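Local structure of RNA pseudouridylate synthase domain-containing protein 1 (Homo sapiens, 5VBB) at residues Thr96-Gln108 and His153-Lys167. The protein probably converts uridine to pseudouridine in RNA, as a member of the RluA family of pseudouridine synthases. Sequence-based numbering, arbitrary orientation.
Sequences TKAYLALLRGHIQ and HGLYAGDPVSKVLLK
Ser162 OG is gripped twice by the loop that follows strand 96-104: it donates to Gly105 O at 2.7 Å, lying on a lone pair of that carbonyl, and accepts the Ile107 N-H at 2.9 Å. With OG anti to the carbonyl carbon of Ser162 (chi1 -61°), the hydroxyl is turned to the loop of Gly105 and Ile107. Next to it the His106 and His153 rings form an offset stack, centroids 4.5 Å apart, and Pro160 CB covers the opposite face of His106. Each imidazole also spends its NE2 proton on a backbone carbonyl across the contact, His106 on Gly154 O (3.1 Å) and His153 on Ile107 O (2.8 Å). With an alanine in place of His153, Ile107 O would probably lose this donor and His106 the ring packed against it. This end closes the antiparallel pairing of strands 96-104 and 159-167, part of the central sheet of the pseudouridine synthase fold, the second strand arriving through a type I' hairpin turn, Tyr156 to Asp159. Val164 CG2 packs against Ala101 CB and Leu103 CD1, and Leu166 CD1 against Ala101 CB, on the face covered by helix 175-182. Beside the turn, Arg104 NH1 makes a long salt bridge to Asp159 OD2 (3.7 Å); a water accepting from NH1 and donating to OD2 joins them more closely, and Arg104 NE forms a salt bridge with Glu200.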
ATOM      1  N   THR A  96       7.723   0.256 -10.127  1.00 35.50           N
ATOM      2  CA  THR A  96       7.944  -0.715  -9.058  1.00 33.14           C
ATOM      3  C   THR A  96       7.314  -0.151  -7.777  1.00 39.03           C
ATOM      4  O   THR A  96       7.527   1.016  -7.441  1.00 38.98           O
ATOM      5  CB  THR A  96       9.422  -1.009  -8.868  1.00 41.68           C
ATOM      6  OG1 THR A  96       9.936  -1.481 -10.099  1.00 40.97           O
ATOM      7  CG2 THR A  96       9.685  -2.054  -7.788  1.00 37.41           C
ATOM      8  N   LYS A  97       6.550  -0.985  -7.060  1.00 34.93           N
ATOM      9  CA  LYS A  97       5.937  -0.593  -5.804  1.00 33.54           C
ATOM     10  C   LYS A  97       6.059  -1.688  -4.786  1.00 35.04           C
ATOM     11  O   LYS A  97       5.969  -2.847  -5.150  1.00 34.27           O
ATOM     12  CB  LYS A  97       4.427  -0.355  -5.994  1.00 35.32           C
ATOM     13  CG  LYS A  97       4.013   0.676  -7.002  1.00 46.07           C
ATOM     14  CD  LYS A  97       2.547   1.059  -6.794  1.00 50.21           C
ATOM     15  CE  LYS A  97       2.004   1.923  -7.899  1.00 77.61           C
ATOM     16  NZ  LYS A  97       0.525   2.080  -7.831  1.00 88.69           N
ATOM     17  N   ALA A  98       6.207  -1.329  -3.503  1.00 31.21           N
ATOM     18  CA  ALA A  98       6.156  -2.262  -2.394  1.00 30.06           C
ATOM     19  C   ALA A  98       5.468  -1.603  -1.218  1.00 33.77           C
ATOM     20  O   ALA A  98       5.476  -0.363  -1.057  1.00 32.07           O
ATOM     21  CB  ALA A  98       7.541  -2.781  -2.006  1.00 30.52           C
ATOM     22  N   TYR A  99       4.819  -2.428  -0.414  1.00 32.54           N
ATOM     23  CA  TYR A  99       4.043  -1.971   0.720  1.00 31.98           C
ATOM     24  C   TYR A  99       4.444  -2.727   1.931  1.00 36.50           C
ATOM     25  O   TYR A  99       4.925  -3.850   1.820  1.00 33.51           O
ATOM     26  CB  TYR A  99       2.545  -2.265   0.498  1.00 33.20           C
ATOM     27  CG  TYR A  99       1.918  -1.584  -0.684  1.00 35.17           C
ATOM     28  CD1 TYR A  99       2.289  -1.918  -1.984  1.00 37.19           C
ATOM     29  CD2 TYR A  99       0.943  -0.599  -0.513  1.00 37.00           C
ATOM     30  CE1 TYR A  99       1.761  -1.248  -3.079  1.00 40.35           C
ATOM     31  CE2 TYR A  99       0.368   0.042  -1.611  1.00 39.05           C
ATOM     32  CZ  TYR A  99       0.790  -0.285  -2.890  1.00 42.41           C
ATOM     33  OH  TYR A  99       0.214   0.253  -3.995  1.00 40.83           O
ATOM     34  N   LEU A 100       4.150  -2.155   3.092  1.00 33.76           N
ATOM     35  CA  LEU A 100       4.288  -2.820   4.370  1.00 33.30           C
ATOM     36  C   LEU A 100       2.896  -3.017   4.895  1.00 37.54           C
ATOM     37  O   LEU A 100       2.021  -2.177   4.644  1.00 37.04           O
ATOM     38  CB  LEU A 100       5.059  -1.952   5.372  1.00 33.60           C
ATOM     39  CG  LEU A 100       6.505  -1.691   5.041  1.00 37.73           C
ATOM     40  CD1 LEU A 100       7.085  -0.666   5.959  1.00 36.78           C
ATOM     41  CD2 LEU A 100       7.340  -2.973   5.091  1.00 40.62           C
ATOM     42  N   ALA A 101       2.702  -4.063   5.722  1.00 34.08           N
ATOM     43  CA  ALA A 101       1.415  -4.311   6.347  1.00 33.44           C
ATOM     44  C   ALA A 101       1.549  -5.126   7.580  1.00 38.09           C
ATOM     45  O   ALA A 101       2.517  -5.870   7.716  1.00 37.53           O
ATOM     46  CB  ALA A 101       0.485  -5.034   5.380  1.00 34.26           C
ATOM     47  N   LEU A 102       0.551  -4.999   8.489  1.00 34.94           N
ATOM     48  CA  LEU A 102       0.405  -5.847   9.638  1.00 34.38           C
ATOM     49  C   LEU A 102      -0.828  -6.665   9.309  1.00 38.13           C
ATOM     50  O   LEU A 102      -1.878  -6.097   9.098  1.00 38.74           O
ATOM     51  CB  LEU A 102       0.212  -5.100  10.929  1.00 34.85           C
ATOM     52  CG  LEU A 102       1.389  -4.260  11.409  1.00 39.22           C
ATOM     53  CD1 LEU A 102       1.015  -3.457  12.628  1.00 40.37           C
ATOM     54  CD2 LEU A 102       2.578  -5.101  11.678  1.00 38.25           C
ATOM     55  N   LEU A 103      -0.674  -7.988   9.205  1.00 35.83           N
ATOM     56  CA  LEU A 103      -1.732  -8.901   8.827  1.00 35.88           C
ATOM     57  C   LEU A 103      -2.131  -9.788   9.996  1.00 39.70           C
ATOM     58  O   LEU A 103      -1.262 -10.162  10.776  1.00 38.61           O
ATOM     59  CB  LEU A 103      -1.208  -9.820   7.713  1.00 35.64           C
ATOM     60  CG  LEU A 103      -0.739  -9.183   6.415  1.00 37.38           C
ATOM     61  CD1 LEU A 103      -0.486 -10.270   5.392  1.00 36.51           C
ATOM     62  CD2 LEU A 103      -1.774  -8.195   5.888  1.00 35.39           C
ATOM     63  N   ARG A 104      -3.383 -10.261  10.013  1.00 36.76           N
ATOM     64  CA  ARG A 104      -3.886 -11.160  11.070  1.00 36.98           C
ATOM     65  C   ARG A 104      -3.252 -12.542  10.979  1.00 42.06           C
ATOM     66  O   ARG A 104      -3.182 -13.095   9.893  1.00 41.12           O
ATOM     67  CB  ARG A 104      -5.417 -11.327  10.979  1.00 37.70           C
ATOM     68  CG  ARG A 104      -6.234 -10.061  11.262  1.00 43.58           C
ATOM     69  CD  ARG A 104      -6.239  -9.771  12.723  1.00 48.61           C
ATOM     70  NE  ARG A 104      -6.934  -8.539  13.087  1.00 48.11           N
ATOM     71  CZ  ARG A 104      -6.749  -7.900  14.232  1.00 52.82           C
ATOM     72  NH1 ARG A 104      -5.893  -8.371  15.131  1.00 42.96           N
ATOM     73  NH2 ARG A 104      -7.386  -6.762  14.474  1.00 50.31           N
ATOM     74  N   GLY A 105      -2.838 -13.093  12.124  1.00 41.87           N
ATOM     75  CA  GLY A 105      -2.230 -14.414  12.225  1.00 42.36           C
ATOM     76  C   GLY A 105      -0.744 -14.437  11.933  1.00 45.71           C
ATOM     77  O   GLY A 105      -0.203 -13.517  11.314  1.00 46.10           O
ATOM     78  N   HIS A 106      -0.077 -15.509  12.383  1.00 41.78           N
ATOM     79  CA  HIS A 106       1.342 -15.777  12.156  1.00 40.78           C
ATOM     80  C   HIS A 106       1.480 -16.600  10.863  1.00 44.71           C
ATOM     81  O   HIS A 106       1.070 -17.754  10.852  1.00 43.47           O
ATOM     82  CB  HIS A 106       1.931 -16.575  13.336  1.00 42.98           C
ATOM     83  CG  HIS A 106       2.117 -15.744  14.573  1.00 45.80           C
ATOM     84  ND1 HIS A 106       2.397 -16.325  15.790  1.00 47.93           N
ATOM     85  CD2 HIS A 106       2.180 -14.396  14.706  1.00 45.51           C
ATOM     86  CE1 HIS A 106       2.532 -15.323  16.645  1.00 47.55           C
ATOM     87  NE2 HIS A 106       2.423 -14.139  16.032  1.00 46.69           N
ATOM     88  N   ILE A 107       2.042 -16.017   9.786  1.00 41.50           N
ATOM     89  CA  ILE A 107       2.218 -16.719   8.506  1.00 40.22           C
ATOM     90  C   ILE A 107       3.478 -17.552   8.650  1.00 45.10           C
ATOM     91  O   ILE A 107       4.536 -16.976   8.890  1.00 44.70           O
ATOM     92  CB  ILE A 107       2.300 -15.687   7.364  1.00 42.50           C
ATOM     93  CG1 ILE A 107       0.963 -14.919   7.285  1.00 42.17           C
ATOM     94  CG2 ILE A 107       2.628 -16.354   6.025  1.00 44.87           C
ATOM     95  CD1 ILE A 107       0.847 -13.796   6.247  1.00 38.77           C
ATOM     96  N   GLN A 108       3.380 -18.897   8.554  1.00 44.75           N
ATOM     97  CA  GLN A 108       4.540 -19.763   8.796  1.00 45.87           C
ATOM     98  C   GLN A 108       5.488 -19.853   7.597  1.00 50.35           C
ATOM     99  O   GLN A 108       6.678 -20.019   7.813  1.00 51.44           O
ATOM    100  CB  GLN A 108       4.090 -21.163   9.227  1.00 48.88           C
ATOM    101  CG  GLN A 108       3.169 -21.162  10.454  1.00 62.34           C
ATOM    102  CD  GLN A 108       3.786 -20.529  11.692  1.00 78.50           C
ATOM    103  OE1 GLN A 108       5.002 -20.604  11.926  1.00 70.79           O
ATOM    104  NE2 GLN A 108       2.954 -19.927  12.540  1.00 68.91           N
ATOM    105  N   HIS A 153       6.972 -11.854  13.264  1.00 40.35           N
ATOM    106  CA  HIS A 153       5.775 -12.310  13.966  1.00 39.96           C
ATOM    107  C   HIS A 153       5.756 -11.507  15.253  1.00 43.19           C
ATOM    108  O   HIS A 153       6.811 -11.210  15.826  1.00 41.14           O
ATOM    109  CB  HIS A 153       5.811 -13.801  14.311  1.00 41.89           C
ATOM    110  CG  HIS A 153       5.613 -14.714  13.147  1.00 44.95           C
ATOM    111  ND1 HIS A 153       5.951 -16.044  13.227  1.00 47.34           N
ATOM    112  CD2 HIS A 153       5.075 -14.475  11.925  1.00 45.78           C
ATOM    113  CE1 HIS A 153       5.690 -16.556  12.035  1.00 46.77           C
ATOM    114  NE2 HIS A 153       5.130 -15.656  11.233  1.00 45.91           N
ATOM    115  N   GLY A 154       4.556 -11.184  15.712  1.00 39.42           N
ATOM    116  CA  GLY A 154       4.379 -10.452  16.954  1.00 40.36           C
ATOM    117  C   GLY A 154       2.939 -10.431  17.386  1.00 43.39           C
ATOM    118  O   GLY A 154       2.109 -11.132  16.800  1.00 41.00           O
ATOM    119  N   LEU A 155       2.614  -9.533  18.323  1.00 40.86           N
ATOM    120  CA  LEU A 155       1.232  -9.354  18.730  1.00 42.20           C
ATOM    121  C   LEU A 155       0.835  -7.905  18.447  1.00 45.37           C
ATOM    122  O   LEU A 155       1.641  -7.006  18.695  1.00 43.61           O
ATOM    123  CB  LEU A 155       1.006  -9.660  20.219  1.00 44.73           C
ATOM    124  CG  LEU A 155       1.461 -11.020  20.762  1.00 49.94           C
ATOM    125  CD1 LEU A 155       1.355 -11.036  22.227  1.00 51.50           C
ATOM    126  CD2 LEU A 155       0.677 -12.171  20.136  1.00 49.68           C
ATOM    127  N   TYR A 156      -0.396  -7.683  17.914  1.00 41.36           N
ATOM    128  CA  TYR A 156      -0.957  -6.354  17.736  1.00 40.21           C
ATOM    129  C   TYR A 156      -2.159  -6.286  18.671  1.00 44.32           C
ATOM    130  O   TYR A 156      -3.097  -7.076  18.516  1.00 42.20           O
ATOM    131  CB  TYR A 156      -1.358  -6.047  16.292  1.00 39.62           C
ATOM    132  CG  TYR A 156      -1.677  -4.586  16.174  1.00 39.99           C
ATOM    133  CD1 TYR A 156      -0.657  -3.647  16.076  1.00 40.40           C
ATOM    134  CD2 TYR A 156      -2.956  -4.115  16.463  1.00 40.48           C
ATOM    135  CE1 TYR A 156      -0.916  -2.285  16.157  1.00 40.05           C
ATOM    136  CE2 TYR A 156      -3.225  -2.756  16.552  1.00 41.51           C
ATOM    137  CZ  TYR A 156      -2.197  -1.843  16.407  1.00 44.93           C
ATOM    138  OH  TYR A 156      -2.466  -0.516  16.489  1.00 43.55           O
ATOM    139  N   ALA A 157      -2.093  -5.412  19.703  1.00 41.78           N
ATOM    140  CA  ALA A 157      -3.131  -5.287  20.714  1.00 41.93           C
ATOM    141  C   ALA A 157      -3.435  -6.699  21.275  1.00 47.42           C
ATOM    142  O   ALA A 157      -4.589  -7.099  21.384  1.00 46.44           O
ATOM    143  CB  ALA A 157      -4.386  -4.635  20.130  1.00 42.36           C
ATOM    144  N   GLY A 158      -2.370  -7.466  21.531  1.00 44.93           N
ATOM    145  CA  GLY A 158      -2.468  -8.810  22.088  1.00 46.57           C
ATOM    146  C   GLY A 158      -2.895  -9.940  21.168  1.00 49.83           C
ATOM    147  O   GLY A 158      -3.003 -11.077  21.626  1.00 51.67           O
ATOM    148  N   ASP A 159      -3.102  -9.677  19.880  1.00 45.01           N
ATOM    149  CA  ASP A 159      -3.518 -10.708  18.932  1.00 44.23           C
ATOM    150  C   ASP A 159      -2.365 -11.066  17.965  1.00 44.62           C
ATOM    151  O   ASP A 159      -1.621 -10.184  17.558  1.00 42.91           O
ATOM    152  CB  ASP A 159      -4.773 -10.243  18.166  1.00 45.79           C
ATOM    153  CG  ASP A 159      -5.967  -9.917  19.079  1.00 63.03           C
ATOM    154  OD1 ASP A 159      -6.114 -10.577  20.131  1.00 66.68           O
ATOM    155  OD2 ASP A 159      -6.781  -9.037  18.712  1.00 66.48           O
ATOM    156  N   PRO A 160      -2.224 -12.350  17.578  1.00 42.18           N
ATOM    157  CA  PRO A 160      -1.132 -12.741  16.665  1.00 41.78           C
ATOM    158  C   PRO A 160      -1.234 -12.071  15.297  1.00 43.20           C
ATOM    159  O   PRO A 160      -2.291 -12.083  14.664  1.00 39.24           O
ATOM    160  CB  PRO A 160      -1.282 -14.262  16.548  1.00 44.53           C
ATOM    161  CG  PRO A 160      -2.643 -14.561  17.048  1.00 49.48           C
ATOM    162  CD  PRO A 160      -2.998 -13.527  18.016  1.00 45.25           C
ATOM    163  N   VAL A 161      -0.164 -11.410  14.892  1.00 40.34           N
ATOM    164  CA  VAL A 161      -0.129 -10.781  13.583  1.00 41.15           C
ATOM    165  C   VAL A 161       1.255 -10.988  12.959  1.00 44.13           C
ATOM    166  O   VAL A 161       2.261 -11.207  13.662  1.00 43.74           O
ATOM    167  CB  VAL A 161      -0.477  -9.253  13.569  1.00 45.52           C
ATOM    168  CG1 VAL A 161      -1.844  -8.949  14.173  1.00 43.82           C
ATOM    169  CG2 VAL A 161       0.616  -8.418  14.174  1.00 46.81           C
ATOM    170  N   SER A 162       1.299 -10.785  11.659  1.00 38.84           N
ATOM    171  CA  SER A 162       2.555 -10.816  10.902  1.00 39.01           C
ATOM    172  C   SER A 162       2.844  -9.477  10.265  1.00 39.26           C
ATOM    173  O   SER A 162       2.003  -8.939   9.560  1.00 38.71           O
ATOM    174  CB  SER A 162       2.503 -11.861   9.793  1.00 40.81           C
ATOM    175  OG  SER A 162       2.310 -13.157  10.332  1.00 45.84           O
ATOM    176  N   LYS A 163       4.060  -8.976  10.439  1.00 34.56           N
ATOM    177  CA  LYS A 163       4.492  -7.806   9.708  1.00 34.50           C
ATOM    178  C   LYS A 163       5.073  -8.309   8.379  1.00 36.24           C
ATOM    179  O   LYS A 163       5.927  -9.203   8.385  1.00 34.41           O
ATOM    180  CB  LYS A 163       5.547  -7.023  10.476  1.00 36.87           C
ATOM    181  CG  LYS A 163       5.909  -5.740   9.747  1.00 33.24           C
ATOM    182  CD  LYS A 163       6.773  -4.885  10.630  1.00 36.02           C
ATOM    183  CE  LYS A 163       7.282  -3.701   9.873  1.00 44.85           C
ATOM    184  NZ  LYS A 163       8.207  -2.877  10.696  1.00 46.61           N
ATOM    185  N   VAL A 164       4.582  -7.772   7.240  1.00 34.50           N
ATOM    186  CA  VAL A 164       4.993  -8.254   5.932  1.00 33.78           C
ATOM    187  C   VAL A 164       5.383  -7.152   4.995  1.00 36.16           C
ATOM    188  O   VAL A 164       4.928  -6.015   5.137  1.00 33.75           O
ATOM    189  CB  VAL A 164       3.882  -9.111   5.263  1.00 37.58           C
ATOM    190  CG1 VAL A 164       3.427 -10.252   6.167  1.00 37.21           C
ATOM    191  CG2 VAL A 164       2.681  -8.247   4.860  1.00 37.29           C
ATOM    192  N   LEU A 165       6.150  -7.533   3.959  1.00 32.27           N
ATOM    193  CA  LEU A 165       6.476  -6.688   2.817  1.00 33.55           C
ATOM    194  C   LEU A 165       5.658  -7.281   1.656  1.00 36.02           C
ATOM    195  O   LEU A 165       5.702  -8.502   1.432  1.00 36.72           O
ATOM    196  CB  LEU A 165       7.973  -6.744   2.508  1.00 34.98           C
ATOM    197  CG  LEU A 165       8.504  -5.923   1.306  1.00 39.66           C
ATOM    198  CD1 LEU A 165       8.322  -4.458   1.525  1.00 41.86           C
ATOM    199  CD2 LEU A 165       9.953  -6.165   1.109  1.00 45.54           C
ATOM    200  N   LEU A 166       4.929  -6.440   0.918  1.00 31.84           N
ATOM    201  CA  LEU A 166       4.108  -6.867  -0.212  1.00 31.53           C
ATOM    202  C   LEU A 166       4.558  -6.197  -1.457  1.00 33.85           C
ATOM    203  O   LEU A 166       4.643  -4.973  -1.483  1.00 33.41           O
ATOM    204  CB  LEU A 166       2.646  -6.531   0.026  1.00 32.04           C
ATOM    205  CG  LEU A 166       2.025  -7.193   1.266  1.00 36.30           C
ATOM    206  CD1 LEU A 166       0.817  -6.471   1.711  1.00 36.03           C
ATOM    207  CD2 LEU A 166       1.745  -8.645   1.033  1.00 35.53           C
ATOM    208  N   LYS A 167       4.845  -6.965  -2.507  1.00 33.78           N
ATOM    209  CA  LYS A 167       5.243  -6.389  -3.789  1.00 33.09           C
ATOM    210  C   LYS A 167       4.238  -6.850  -4.834  1.00 37.20           C
ATOM    211  O   LYS A 167       4.262  -8.009  -5.257  1.00 37.82           O
ATOM    212  CB  LYS A 167       6.652  -6.819  -4.148  1.00 36.29           C
ATOM    213  CG  LYS A 167       7.213  -6.084  -5.367  1.00 48.35           C
ATOM    214  CD  LYS A 167       8.500  -6.701  -5.808  1.00 60.31           C
ATOM    215  CE  LYS A 167       8.957  -6.138  -7.114  1.00 61.78           C
ATOM    216  NZ  LYS A 167      10.211  -6.785  -7.558  1.00 85.26           N
TER
HETATM  217  O   HOH W   1      -5.594  -7.016  17.468  1.00 43.68           O
HETATM  218  O   HOH W   2      -4.742 -11.191  15.002  1.00 47.95           O